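PDB 2JJQ: uncharacterized RNA methyltransferase pyrab10780 from Pyrococcus abyssi, which catalyses the S-adenosyl-L-methionine-dependent methylation of uridine 54 in tRNA to 5-methyluridine. Local coordinates for residues A[255-263]-A[275-283]. Numbering follows the deposited sequence.
Sequences RERLDDVDY and SYQAVNLVR
D259 and R283 close one end of this contact with a side-on salt bridge. NE gives a nearly straight bond to the syn lone pair of D259 OD2 at 2.8 Å (176°), while NH2 reaches D259 OD1 at 2.6 Å. Two roughly parallel bonds fix the rotation of both groups, whose planes lie only 17° apart. An arginine suits this place because its long chain, extended from CG to NE, spans the gap and offers two N-H groups side by side to the carboxylate; V279 CG1 packs against one guanidinium face near its rim. Y307 OH is also hydrogen-bonded to D259 OD2.

At the other end, S275 OG donates to E256 OE1 over 2.6 Å, on the anti side and well out of the carboxylate plane. E256 runs toward the helix, CG anti to the backbone N, and a bend at chi2 turns the carboxylate to face S275. The buried charge is well supplied with donors: K201 N also reaches OE1, and R257 N and F202 N meet OE2.

The two segments are a tight beta hairpin, with a type II' turn from L258 to V261, and the first turns of helix 275-288, which precedes strand 293-297 of the large mixed sheet in this class I-like methyltransferase fold. Strand 255-258 crosses the helix at -49°.

Between the polar ends sits L258, whose branched tip suits a helix surface of small side chains. Its CD2 meets V279 CG2 at 3.7 Å, the side chains alongside but pointing opposite ways, while CD1 lies 3.8 Å from V282 CG1 and 4.1 Å from A278 CB. Y263 merely grazes V282 and bonds through OH to T303 O. The apolar patch borders the cofactor site: A278 and V282 lie beside the S-adenosyl-L-methionine-binding residues Q272 and T303.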
ATOM      1  N   ARG A 255       1.829 -15.520  -8.441  1.00 13.71           N
ATOM      2  CA  ARG A 255       2.347 -14.442  -9.269  1.00 14.67           C
ATOM      3  C   ARG A 255       1.313 -13.368  -9.526  1.00 13.45           C
ATOM      4  O   ARG A 255       0.099 -13.630  -9.656  1.00 13.37           O
ATOM      5  CB  ARG A 255       2.773 -14.940 -10.647  1.00 14.60           C
ATOM      6  CG  ARG A 255       4.012 -15.794 -10.655  1.00 18.21           C
ATOM      7  CD  ARG A 255       4.234 -16.377 -12.059  1.00 23.32           C
ATOM      8  NE  ARG A 255       5.349 -17.356 -11.994  1.00 31.23           N
ATOM      9  CZ  ARG A 255       6.278 -17.523 -12.951  1.00 33.39           C
ATOM     10  NH1 ARG A 255       6.267 -16.788 -14.066  1.00 33.40           N
ATOM     11  NH2 ARG A 255       7.231 -18.430 -12.799  1.00 31.61           N
ATOM     12  N   GLU A 256       1.819 -12.155  -9.644  1.00 12.40           N
ATOM     13  CA  GLU A 256       1.007 -11.074 -10.222  1.00 12.30           C
ATOM     14  C   GLU A 256       1.706 -10.737 -11.532  1.00 12.06           C
ATOM     15  O   GLU A 256       2.921 -10.911 -11.679  1.00 13.06           O
ATOM     16  CB  GLU A 256       0.995  -9.818  -9.332  1.00 11.37           C
ATOM     17  CG  GLU A 256       0.205  -8.622  -9.944  1.00 12.72           C
ATOM     18  CD  GLU A 256      -1.265  -8.995 -10.177  1.00 13.25           C
ATOM     19  OE1 GLU A 256      -2.101  -8.609  -9.336  1.00 14.32           O
ATOM     20  OE2 GLU A 256      -1.553  -9.708 -11.169  1.00 12.53           O
ATOM     21  N   ARG A 257       0.936 -10.261 -12.493  1.00 13.13           N
ATOM     22  CA  ARG A 257       1.535  -9.909 -13.765  1.00 13.01           C
ATOM     23  C   ARG A 257       1.176  -8.488 -14.141  1.00 13.05           C
ATOM     24  O   ARG A 257      -0.027  -8.137 -14.163  1.00 12.51           O
ATOM     25  CB  ARG A 257       1.033 -10.890 -14.850  1.00 14.10           C
ATOM     26  CG  ARG A 257       1.425 -10.470 -16.235  1.00 17.66           C
ATOM     27  CD  ARG A 257       1.114 -11.597 -17.233  1.00 25.70           C
ATOM     28  NE  ARG A 257       2.263 -12.476 -17.289  1.00 33.95           N
ATOM     29  CZ  ARG A 257       2.999 -12.612 -18.392  1.00 37.85           C
ATOM     30  NH1 ARG A 257       2.631 -11.974 -19.503  1.00 38.76           N
ATOM     31  NH2 ARG A 257       4.067 -13.391 -18.401  1.00 37.57           N
ATOM     32  N   LEU A 258       2.203  -7.656 -14.395  1.00 11.98           N
ATOM     33  CA  LEU A 258       1.980  -6.286 -14.920  1.00 11.41           C
ATOM     34  C   LEU A 258       2.400  -6.252 -16.370  1.00 12.32           C
ATOM     35  O   LEU A 258       3.582  -6.366 -16.678  1.00 11.91           O
ATOM     36  CB  LEU A 258       2.840  -5.283 -14.124  1.00 11.03           C
ATOM     37  CG  LEU A 258       2.638  -5.365 -12.578  1.00  9.98           C
ATOM     38  CD1 LEU A 258       3.399  -4.118 -11.971  1.00 13.14           C
ATOM     39  CD2 LEU A 258       1.168  -5.344 -12.197  1.00 13.21           C
ATOM     40  N   ASP A 259       1.418  -6.116 -17.256  1.00 13.45           N
ATOM     41  CA  ASP A 259       1.658  -6.271 -18.697  1.00 14.08           C
ATOM     42  C   ASP A 259       2.273  -7.669 -18.977  1.00 15.24           C
ATOM     43  O   ASP A 259       1.590  -8.714 -18.800  1.00 16.29           O
ATOM     44  CB  ASP A 259       2.481  -5.102 -19.228  1.00 13.40           C
ATOM     45  CG  ASP A 259       1.690  -3.795 -19.265  1.00 15.77           C
ATOM     46  OD1 ASP A 259       0.432  -3.827 -19.356  1.00 17.43           O
ATOM     47  OD2 ASP A 259       2.313  -2.713 -19.202  1.00 16.51           O
ATOM     48  N   ASP A 260       3.545  -7.732 -19.379  1.00 14.19           N
ATOM     49  CA  ASP A 260       4.165  -9.028 -19.645  1.00 15.26           C
ATOM     50  C   ASP A 260       5.189  -9.424 -18.579  1.00 13.95           C
ATOM     51  O   ASP A 260       6.028 -10.320 -18.819  1.00 16.04           O
ATOM     52  CB  ASP A 260       4.848  -8.999 -21.007  1.00 16.31           C
ATOM     53  CG  ASP A 260       5.874  -7.867 -21.158  1.00 19.20           C
ATOM     54  OD1 ASP A 260       5.920  -6.911 -20.365  1.00 19.76           O
ATOM     55  OD2 ASP A 260       6.648  -7.924 -22.134  1.00 20.82           O
ATOM     56  N   VAL A 261       5.207  -8.708 -17.444  1.00 11.59           N
ATOM     57  CA  VAL A 261       6.255  -8.983 -16.453  1.00 11.97           C
ATOM     58  C   VAL A 261       5.652  -9.682 -15.235  1.00 12.88           C
ATOM     59  O   VAL A 261       4.662  -9.160 -14.696  1.00 13.26           O
ATOM     60  CB  VAL A 261       6.914  -7.640 -16.032  1.00 12.50           C
ATOM     61  CG1 VAL A 261       7.952  -7.884 -14.979  1.00 11.21           C
ATOM     62  CG2 VAL A 261       7.531  -6.937 -17.291  1.00 14.51           C
ATOM     63  N   ASP A 262       6.200 -10.836 -14.820  1.00 12.34           N
ATOM     64  CA  ASP A 262       5.657 -11.590 -13.688  1.00 14.55           C
ATOM     65  C   ASP A 262       6.437 -11.200 -12.424  1.00 14.37           C
ATOM     66  O   ASP A 262       7.640 -10.890 -12.509  1.00 15.87           O
ATOM     67  CB  ASP A 262       5.826 -13.087 -13.932  1.00 16.41           C
ATOM     68  CG  ASP A 262       4.778 -13.663 -14.878  1.00 21.39           C
ATOM     69  OD1 ASP A 262       3.775 -12.993 -15.215  1.00 24.19           O
ATOM     70  OD2 ASP A 262       4.960 -14.831 -15.247  1.00 28.00           O
ATOM     71  N   TYR A 263       5.756 -11.215 -11.278  1.00 12.74           N
ATOM     72  CA  TYR A 263       6.346 -10.910  -9.995  1.00 12.92           C
ATOM     73  C   TYR A 263       5.858 -11.955  -9.008  1.00 12.13           C
ATOM     74  O   TYR A 263       4.639 -12.140  -8.863  1.00 13.90           O
ATOM     75  CB  TYR A 263       5.920  -9.547  -9.482  1.00 12.80           C
ATOM     76  CG  TYR A 263       6.321  -8.392 -10.374  1.00 13.44           C
ATOM     77  CD1 TYR A 263       7.561  -7.802 -10.226  1.00 12.77           C
ATOM     78  CD2 TYR A 263       5.470  -7.919 -11.381  1.00 12.93           C
ATOM     79  CE1 TYR A 263       7.953  -6.742 -11.040  1.00 13.21           C
ATOM     80  CE2 TYR A 263       5.854  -6.819 -12.224  1.00 10.74           C
ATOM     81  CZ  TYR A 263       7.098  -6.243 -12.008  1.00 14.15           C
ATOM     82  OH  TYR A 263       7.527  -5.175 -12.759  1.00 14.94           O
ATOM     83  N   SER A 275      -3.188  -3.517  -7.862  1.00 11.36           N
ATOM     84  CA  SER A 275      -2.525  -4.088  -9.041  1.00 12.81           C
ATOM     85  C   SER A 275      -2.844  -3.261 -10.273  1.00 12.96           C
ATOM     86  O   SER A 275      -2.009  -3.155 -11.187  1.00 12.73           O
ATOM     87  CB  SER A 275      -2.952  -5.543  -9.265  1.00 13.64           C
ATOM     88  OG  SER A 275      -2.482  -6.338  -8.177  1.00 13.10           O
ATOM     89  N   TYR A 276      -4.047  -2.675 -10.316  1.00 12.83           N
ATOM     90  CA  TYR A 276      -4.504  -2.018 -11.571  1.00 13.94           C
ATOM     91  C   TYR A 276      -3.734  -0.770 -11.823  1.00 14.55           C
ATOM     92  O   TYR A 276      -3.221  -0.539 -12.930  1.00 14.03           O
ATOM     93  CB  TYR A 276      -5.992  -1.725 -11.502  1.00 14.18           C
ATOM     94  CG  TYR A 276      -6.774  -3.019 -11.616  1.00 17.63           C
ATOM     95  CD1 TYR A 276      -7.084  -3.550 -12.861  1.00 21.39           C
ATOM     96  CD2 TYR A 276      -7.114  -3.757 -10.475  1.00 18.89           C
ATOM     97  CE1 TYR A 276      -7.771  -4.778 -12.978  1.00 22.57           C
ATOM     98  CE2 TYR A 276      -7.808  -4.971 -10.589  1.00 21.75           C
ATOM     99  CZ  TYR A 276      -8.115  -5.469 -11.837  1.00 23.84           C
ATOM    100  OH  TYR A 276      -8.825  -6.657 -11.962  1.00 26.31           O
ATOM    101  N   GLN A 277      -3.579   0.007 -10.761  1.00 14.20           N
ATOM    102  CA  GLN A 277      -2.755   1.232 -10.865  1.00 13.93           C
ATOM    103  C   GLN A 277      -1.299   0.899 -10.959  1.00 12.67           C
ATOM    104  O   GLN A 277      -0.524   1.705 -11.471  1.00 11.87           O
ATOM    105  CB  GLN A 277      -2.805   2.025  -9.619  1.00 17.34           C
ATOM    106  CG  GLN A 277      -3.680   3.123  -9.565  1.00 22.46           C
ATOM    107  CD  GLN A 277      -3.608   4.225 -10.654  1.00 16.63           C
ATOM    108  OE1 GLN A 277      -3.027   4.138 -11.770  1.00 16.98           O
ATOM    109  NE2 GLN A 277      -4.357   5.242 -10.331  1.00 14.61           N
ATOM    110  N   ALA A 278      -0.892  -0.237 -10.381  1.00 11.67           N
ATOM    111  CA  ALA A 278       0.524  -0.610 -10.438  1.00 11.54           C
ATOM    112  C   ALA A 278       0.933  -0.690 -11.910  1.00 10.74           C
ATOM    113  O   ALA A 278       2.073  -0.428 -12.239  1.00 10.27           O
ATOM    114  CB  ALA A 278       0.732  -1.936  -9.744  1.00 12.11           C
ATOM    115  N   VAL A 279       0.016  -1.139 -12.771  1.00 11.20           N
ATOM    116  CA  VAL A 279       0.304  -1.247 -14.209  1.00 10.09           C
ATOM    117  C   VAL A 279       0.615   0.178 -14.708  1.00 11.06           C
ATOM    118  O   VAL A 279       1.601   0.386 -15.432  1.00 10.62           O
ATOM    119  CB  VAL A 279      -0.854  -1.889 -14.985  1.00 12.08           C
ATOM    120  CG1 VAL A 279      -0.619  -1.779 -16.493  1.00 13.00           C
ATOM    121  CG2 VAL A 279      -0.993  -3.384 -14.553  1.00 10.49           C
ATOM    122  N   ASN A 280      -0.226   1.147 -14.351  1.00 10.77           N
ATOM    123  CA  ASN A 280       0.049   2.537 -14.815  1.00 11.80           C
ATOM    124  C   ASN A 280       1.370   3.067 -14.236  1.00 12.27           C
ATOM    125  O   ASN A 280       2.090   3.797 -14.902  1.00 11.47           O
ATOM    126  CB  ASN A 280      -1.084   3.448 -14.405  1.00 13.39           C
ATOM    127  CG  ASN A 280      -2.328   3.207 -15.216  1.00 14.76           C
ATOM    128  OD1 ASN A 280      -2.270   2.638 -16.331  1.00 16.67           O
ATOM    129  ND2 ASN A 280      -3.459   3.650 -14.699  1.00 14.53           N
ATOM    130  N   LEU A 281       1.665   2.689 -12.993  1.00 11.45           N
ATOM    131  CA  LEU A 281       2.872   3.193 -12.299  1.00 11.42           C
ATOM    132  C   LEU A 281       4.144   2.697 -12.980  1.00 11.41           C
ATOM    133  O   LEU A 281       5.043   3.481 -13.287  1.00 11.01           O
ATOM    134  CB  LEU A 281       2.793   2.733 -10.821  1.00 12.16           C
ATOM    135  CG  LEU A 281       3.969   3.107  -9.928  1.00 16.86           C
ATOM    136  CD1 LEU A 281       4.063   4.625  -9.929  1.00 21.09           C
ATOM    137  CD2 LEU A 281       3.678   2.507  -8.550  1.00 19.36           C
ATOM    138  N   VAL A 282       4.230   1.398 -13.290  1.00 11.00           N
ATOM    139  CA  VAL A 282       5.457   0.890 -13.962  1.00 12.22           C
ATOM    140  C   VAL A 282       5.546   1.440 -15.382  1.00 13.22           C
ATOM    141  O   VAL A 282       6.623   1.711 -15.845  1.00 13.65           O
ATOM    142  CB  VAL A 282       5.599  -0.656 -13.955  1.00 13.98           C
ATOM    143  CG1 VAL A 282       5.679  -1.139 -12.512  1.00 11.59           C
ATOM    144  CG2 VAL A 282       4.410  -1.374 -14.645  1.00 10.77           C
ATOM    145  N   ARG A 283       4.410   1.586 -16.066  1.00 11.99           N
ATOM    146  CA  ARG A 283       4.443   2.161 -17.428  1.00 13.45           C
ATOM    147  C   ARG A 283       4.945   3.594 -17.339  1.00 14.15           C
ATOM    148  O   ARG A 283       5.780   4.008 -18.165  1.00 14.16           O
ATOM    149  CB  ARG A 283       3.048   2.141 -18.029  1.00 12.58           C
ATOM    150  CG  ARG A 283       2.602   0.733 -18.394  1.00 11.19           C
ATOM    151  CD  ARG A 283       1.174   0.872 -19.000  1.00 13.00           C
ATOM    152  NE  ARG A 283       0.644  -0.435 -19.379  1.00 14.37           N
ATOM    153  CZ  ARG A 283      -0.591  -0.581 -19.858  1.00 17.54           C
ATOM    154  NH1 ARG A 283      -1.376   0.517 -19.995  1.00 17.25           N
ATOM    155  NH2 ARG A 283      -1.038  -1.793 -20.189  1.00 16.99           N
TER